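PDB 3HIM: probable transcriptional regulator from Rhodococcus jostii, which probably binds DNA as a dimeric transcriptional regulator of the TetR family, through a predicted N-terminal helix-turn-helix. Local coordinates for residues Val139-Ile144 / Phe156-Ala161; Leu163-Leu168 / Leu196-Cys201. All coordinates share one frame; numbering follows the deposited sequence.

Interaction 1 (139-144 with 156-161) and interaction 2 (163-168 with 196-201) lie in series along the chain, their centres about 8 Å apart, and share helix 158-175. The first turn of that helix meets Thr141 and Ile144 of helix 123-149; farther along, Ala164, Ile165 and Leu168 meet Met198, while Phe140 still reaches Ile165 and Thr166. The two contacts also touch directly: Val199 CG1 lies 3.9 Å from Ile144 CD1 and 4.0 Å from Ala161 CB, while Phe140 CD2 packs at 3.7 Å against Thr166 CG2. Both belong to the C-terminal domain of the TetR fold and reach the second subunit. The predicted helix-turn-helix, residues 38-57, belongs to neither contact.

Interaction 1. Residues Val139-Ile144 / Phe156-Ala161; sequences VFTRII and FDIEAA
Ile144 and Ile158 carry the apolar part of this contact, their branched side chains sliding past each other in opposite directions. The methyl-to-methyl approach is between Ile144 CG2 and Ile158 CG2, 4.0 Å apart, with Ile158 CG1 scarcely farther from the same Ile144 methyl. In Ile144 the CG1 branch stands opposite the carbonyl carbon (chi1 -61°), and its extended arm carries CD1 past Ile158 to Ala161, three residues further along the partner helix. There Ile144 CD1 rests 3.8 Å from Ala161 CB. Pro155 and Val199 also touch Ile144, while Val199 covers Ala161, so this inner end is buried; Ile158 and Thr141 lie nearer the surface.

The contact joins the last third of helix 123-149 to the first turn of helix 158-175, two consecutive helices of the TetR C-terminal domain. Here the backbones come closest at Thr141 and Ile158, whose CA atoms are 6.5 Å apart. Thr141 adds a looser touch: its CB lies 4.2 Å from Ile158 CG2, the methyl that also approaches Thr141 O.

No hydrogen bond crosses between the segments; two polar side chains are bonded on their own side of the contact. Thr141 OG1 bonds back to Lys138 O. On the other side Asp157 is the N-cap of helix 158-175, with CG anti to its own backbone N (chi1 -177°). Asp157 OD1 accepts from Ala160 N at 2.8 Å, a nearly straight bond (171° at the hydrogen) in which the donor stands well above the carboxylate plane. The carboxylate thus occupies a backbone N-H of the first turn and would interact favourably with the helix dipole. Away from helix 123-149, Asp157 packs on Arg190 and Ala160 on Tyr181 of the second subunit.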
# COMPACT_ATOMS: atom_id res chain seq x y z
N VAL B 139 2.11 -6.46 -17.76
CA VAL B 139 0.76 -6.65 -18.32
C VAL B 139 0.14 -5.29 -18.58
O VAL B 139 -0.50 -5.06 -19.61
CB VAL B 139 -0.18 -7.48 -17.41
CG1 VAL B 139 -1.62 -7.50 -17.98
CG2 VAL B 139 0.36 -8.91 -17.25
N PHE B 140 0.35 -4.38 -17.64
CA PHE B 140 -0.21 -3.05 -17.79
C PHE B 140 0.60 -2.24 -18.80
O PHE B 140 0.02 -1.56 -19.64
CB PHE B 140 -0.35 -2.33 -16.44
CG PHE B 140 -1.44 -2.92 -15.54
CD1 PHE B 140 -2.78 -2.82 -15.90
CD2 PHE B 140 -1.11 -3.56 -14.35
CE1 PHE B 140 -3.80 -3.36 -15.08
CE2 PHE B 140 -2.10 -4.10 -13.53
CZ PHE B 140 -3.45 -4.00 -13.89
N THR B 141 1.93 -2.32 -18.74
CA THR B 141 2.74 -1.54 -19.69
C THR B 141 2.46 -1.93 -21.14
O THR B 141 2.37 -1.05 -22.01
CB THR B 141 4.28 -1.55 -19.36
OG1 THR B 141 4.76 -2.89 -19.38
CG2 THR B 141 4.54 -1.02 -17.98
N ARG B 142 2.28 -3.23 -21.41
CA ARG B 142 1.91 -3.70 -22.74
C ARG B 142 0.59 -3.05 -23.21
O ARG B 142 0.53 -2.52 -24.32
CB ARG B 142 1.81 -5.24 -22.79
N ILE B 143 -0.42 -3.05 -22.35
CA ILE B 143 -1.73 -2.48 -22.70
C ILE B 143 -1.57 -0.99 -22.98
O ILE B 143 -2.07 -0.50 -23.99
CB ILE B 143 -2.80 -2.75 -21.61
CG1 ILE B 143 -3.22 -4.22 -21.65
CG2 ILE B 143 -4.05 -1.83 -21.79
CD1 ILE B 143 -3.69 -4.76 -20.32
N ILE B 144 -0.83 -0.30 -22.12
CA ILE B 144 -0.64 1.14 -22.26
C ILE B 144 0.11 1.45 -23.56
O ILE B 144 -0.26 2.38 -24.30
CB ILE B 144 0.00 1.76 -21.02
CG1 ILE B 144 -0.90 1.55 -19.80
CG2 ILE B 144 0.23 3.26 -21.24
CD1 ILE B 144 -0.24 1.93 -18.45
N PHE B 156 1.86 10.49 -20.34
CA PHE B 156 3.06 11.27 -20.10
C PHE B 156 4.24 10.30 -20.10
O PHE B 156 5.24 10.50 -20.79
CB PHE B 156 2.98 11.99 -18.75
CG PHE B 156 2.21 13.28 -18.79
CD1 PHE B 156 2.76 14.41 -19.38
CD2 PHE B 156 0.93 13.35 -18.23
CE1 PHE B 156 2.04 15.60 -19.42
CE2 PHE B 156 0.21 14.53 -18.27
CZ PHE B 156 0.76 15.67 -18.87
N ASP B 157 4.09 9.23 -19.35
CA ASP B 157 5.19 8.35 -19.07
C ASP B 157 4.61 6.96 -18.85
O ASP B 157 3.88 6.74 -17.89
CB ASP B 157 5.93 8.90 -17.84
CG ASP B 157 7.16 8.09 -17.48
OD1 ASP B 157 7.07 6.84 -17.37
OD2 ASP B 157 8.22 8.74 -17.25
N ILE B 158 4.91 6.04 -19.75
CA ILE B 158 4.29 4.73 -19.69
C ILE B 158 4.64 3.98 -18.40
O ILE B 158 3.75 3.45 -17.73
CB ILE B 158 4.64 3.87 -20.90
CG1 ILE B 158 4.06 4.50 -22.17
CG2 ILE B 158 4.10 2.45 -20.73
CD1 ILE B 158 4.51 3.80 -23.44
N GLU B 159 5.92 3.95 -18.04
CA GLU B 159 6.35 3.26 -16.82
C GLU B 159 5.74 3.90 -15.56
O GLU B 159 5.32 3.17 -14.67
CB GLU B 159 7.88 3.23 -16.71
N ALA B 160 5.67 5.23 -15.50
CA ALA B 160 4.99 5.92 -14.38
C ALA B 160 3.51 5.52 -14.27
O ALA B 160 3.00 5.30 -13.17
CB ALA B 160 5.12 7.42 -14.51
N ALA B 161 2.84 5.42 -15.42
CA ALA B 161 1.43 5.04 -15.45
C ALA B 161 1.20 3.59 -14.97
O ALA B 161 0.30 3.33 -14.16
CB ALA B 161 0.83 5.25 -16.83

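Interaction 2. Residues Leu163-Leu168 / Leu196-Cys201; sequences LAITSL and LRMVGC
Met198 reaches across from the last turn of helix 184-198 to three residues of helix 158-175, a helix-to-helix contact within the C-terminal domain of the TetR fold. The closer packing is at the end of the thioether. Met198 CE meets Leu168 CD1 tip to tip at 3.9 Å, and Met198 SD lies 4.1 Å from Ala164 CB. The side chain runs out extended through chi2 and then bends at chi3 (-94°), turning the methyl along helix 158-175 toward Leu168.

Ile165 stands farther off, its CG1 4.5 Å from Met198 CE, though it is buried; Phe140 and Ala195 also pack on this isoleucine. The backbones keep well apart, with 8.9 Å between the CA atoms of Ala164 and Met198. The more open side lies beyond Met198, where the chain turns away through partly exposed Gly200 and Cys201. Across the dimer, Leu194 of the second subunit packs on Ala164, and Ser167 OG hydrogen-bonds to Asp171 of that subunit. A Schellman motif ends helix 184-198: Gly200 takes positive phi (69°), its N bonds to Arg197 O, and Cys201 N reaches Leu196 O at 3.0 Å.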
# COMPACT_ATOMS: atom_id res chain seq x y z
N LEU B 163 3.34 1.81 -13.04
CA LEU B 163 3.62 1.88 -11.59
C LEU B 163 2.41 2.39 -10.81
O LEU B 163 1.96 1.72 -9.87
CB LEU B 163 4.83 2.76 -11.23
CG LEU B 163 4.91 3.22 -9.74
CD1 LEU B 163 5.22 2.04 -8.75
CD2 LEU B 163 5.93 4.33 -9.52
N ALA B 164 1.85 3.53 -11.21
CA ALA B 164 0.76 4.09 -10.44
C ALA B 164 -0.42 3.12 -10.34
O ALA B 164 -1.03 2.98 -9.28
CB ALA B 164 0.32 5.43 -10.98
N ILE B 165 -0.73 2.44 -11.44
CA ILE B 165 -1.84 1.49 -11.45
C ILE B 165 -1.54 0.28 -10.55
O ILE B 165 -2.39 -0.18 -9.79
CB ILE B 165 -2.21 1.05 -12.89
CG1 ILE B 165 -2.95 2.17 -13.63
CG2 ILE B 165 -3.05 -0.23 -12.87
CD1 ILE B 165 -2.88 2.06 -15.15
N THR B 166 -0.32 -0.23 -10.63
CA THR B 166 0.03 -1.41 -9.85
C THR B 166 0.05 -1.00 -8.37
O THR B 166 -0.43 -1.74 -7.50
CB THR B 166 1.36 -2.02 -10.30
OG1 THR B 166 2.38 -1.04 -10.19
CG2 THR B 166 1.30 -2.38 -11.75
N SER B 167 0.56 0.20 -8.11
CA SER B 167 0.60 0.75 -6.77
C SER B 167 -0.81 0.89 -6.13
O SER B 167 -1.04 0.49 -4.97
CB SER B 167 1.36 2.07 -6.76
OG SER B 167 1.14 2.71 -5.54
N LEU B 168 -1.77 1.43 -6.90
CA LEU B 168 -3.17 1.55 -6.42
C LEU B 168 -3.82 0.22 -6.06
O LEU B 168 -4.46 0.11 -5.01
CB LEU B 168 -4.07 2.27 -7.44
CG LEU B 168 -3.79 3.77 -7.57
CD1 LEU B 168 -4.52 4.33 -8.78
CD2 LEU B 168 -4.21 4.48 -6.30
N LEU B 196 -7.95 5.27 -16.93
CA LEU B 196 -8.16 5.77 -18.29
C LEU B 196 -7.74 7.22 -18.37
O LEU B 196 -7.06 7.60 -19.32
CB LEU B 196 -9.60 5.56 -18.76
CG LEU B 196 -9.94 4.09 -18.99
CD1 LEU B 196 -11.46 3.93 -19.14
CD2 LEU B 196 -9.21 3.47 -20.18
N ARG B 197 -8.10 8.01 -17.35
CA ARG B 197 -7.73 9.42 -17.31
C ARG B 197 -6.22 9.62 -17.23
O ARG B 197 -5.66 10.51 -17.89
CB ARG B 197 -8.42 10.13 -16.15
CG ARG B 197 -9.86 10.50 -16.41
CD ARG B 197 -9.94 11.86 -17.07
NE ARG B 197 -11.31 12.36 -17.26
CZ ARG B 197 -11.92 13.24 -16.46
NH1 ARG B 197 -11.33 13.71 -15.38
NH2 ARG B 197 -13.14 13.65 -16.75
N MET B 198 -5.57 8.79 -16.42
CA MET B 198 -4.13 8.81 -16.25
C MET B 198 -3.40 8.60 -17.58
O MET B 198 -2.41 9.28 -17.85
CB MET B 198 -3.70 7.72 -15.25
CG MET B 198 -3.74 8.17 -13.79
SD MET B 198 -3.11 6.87 -12.70
CE MET B 198 -4.68 6.09 -12.30
N VAL B 199 -3.88 7.65 -18.39
CA VAL B 199 -3.16 7.38 -19.64
C VAL B 199 -3.67 8.26 -20.78
O VAL B 199 -3.30 8.07 -21.94
CB VAL B 199 -3.17 5.88 -20.03
CG1 VAL B 199 -2.49 5.08 -18.96
CG2 VAL B 199 -4.59 5.39 -20.29
N GLY B 200 -4.51 9.23 -20.42
CA GLY B 200 -4.99 10.27 -21.33
C GLY B 200 -5.93 9.74 -22.39
O GLY B 200 -5.96 10.26 -23.51
N CYS B 201 -6.68 8.69 -22.06
CA CYS B 201 -7.78 8.20 -22.91
C CYS B 201 -9.00 9.13 -22.82
O CYS B 201 -9.25 9.73 -21.76
CB CYS B 201 -8.19 6.79 -22.48
SG CYS B 201 -9.39 5.95 -23.59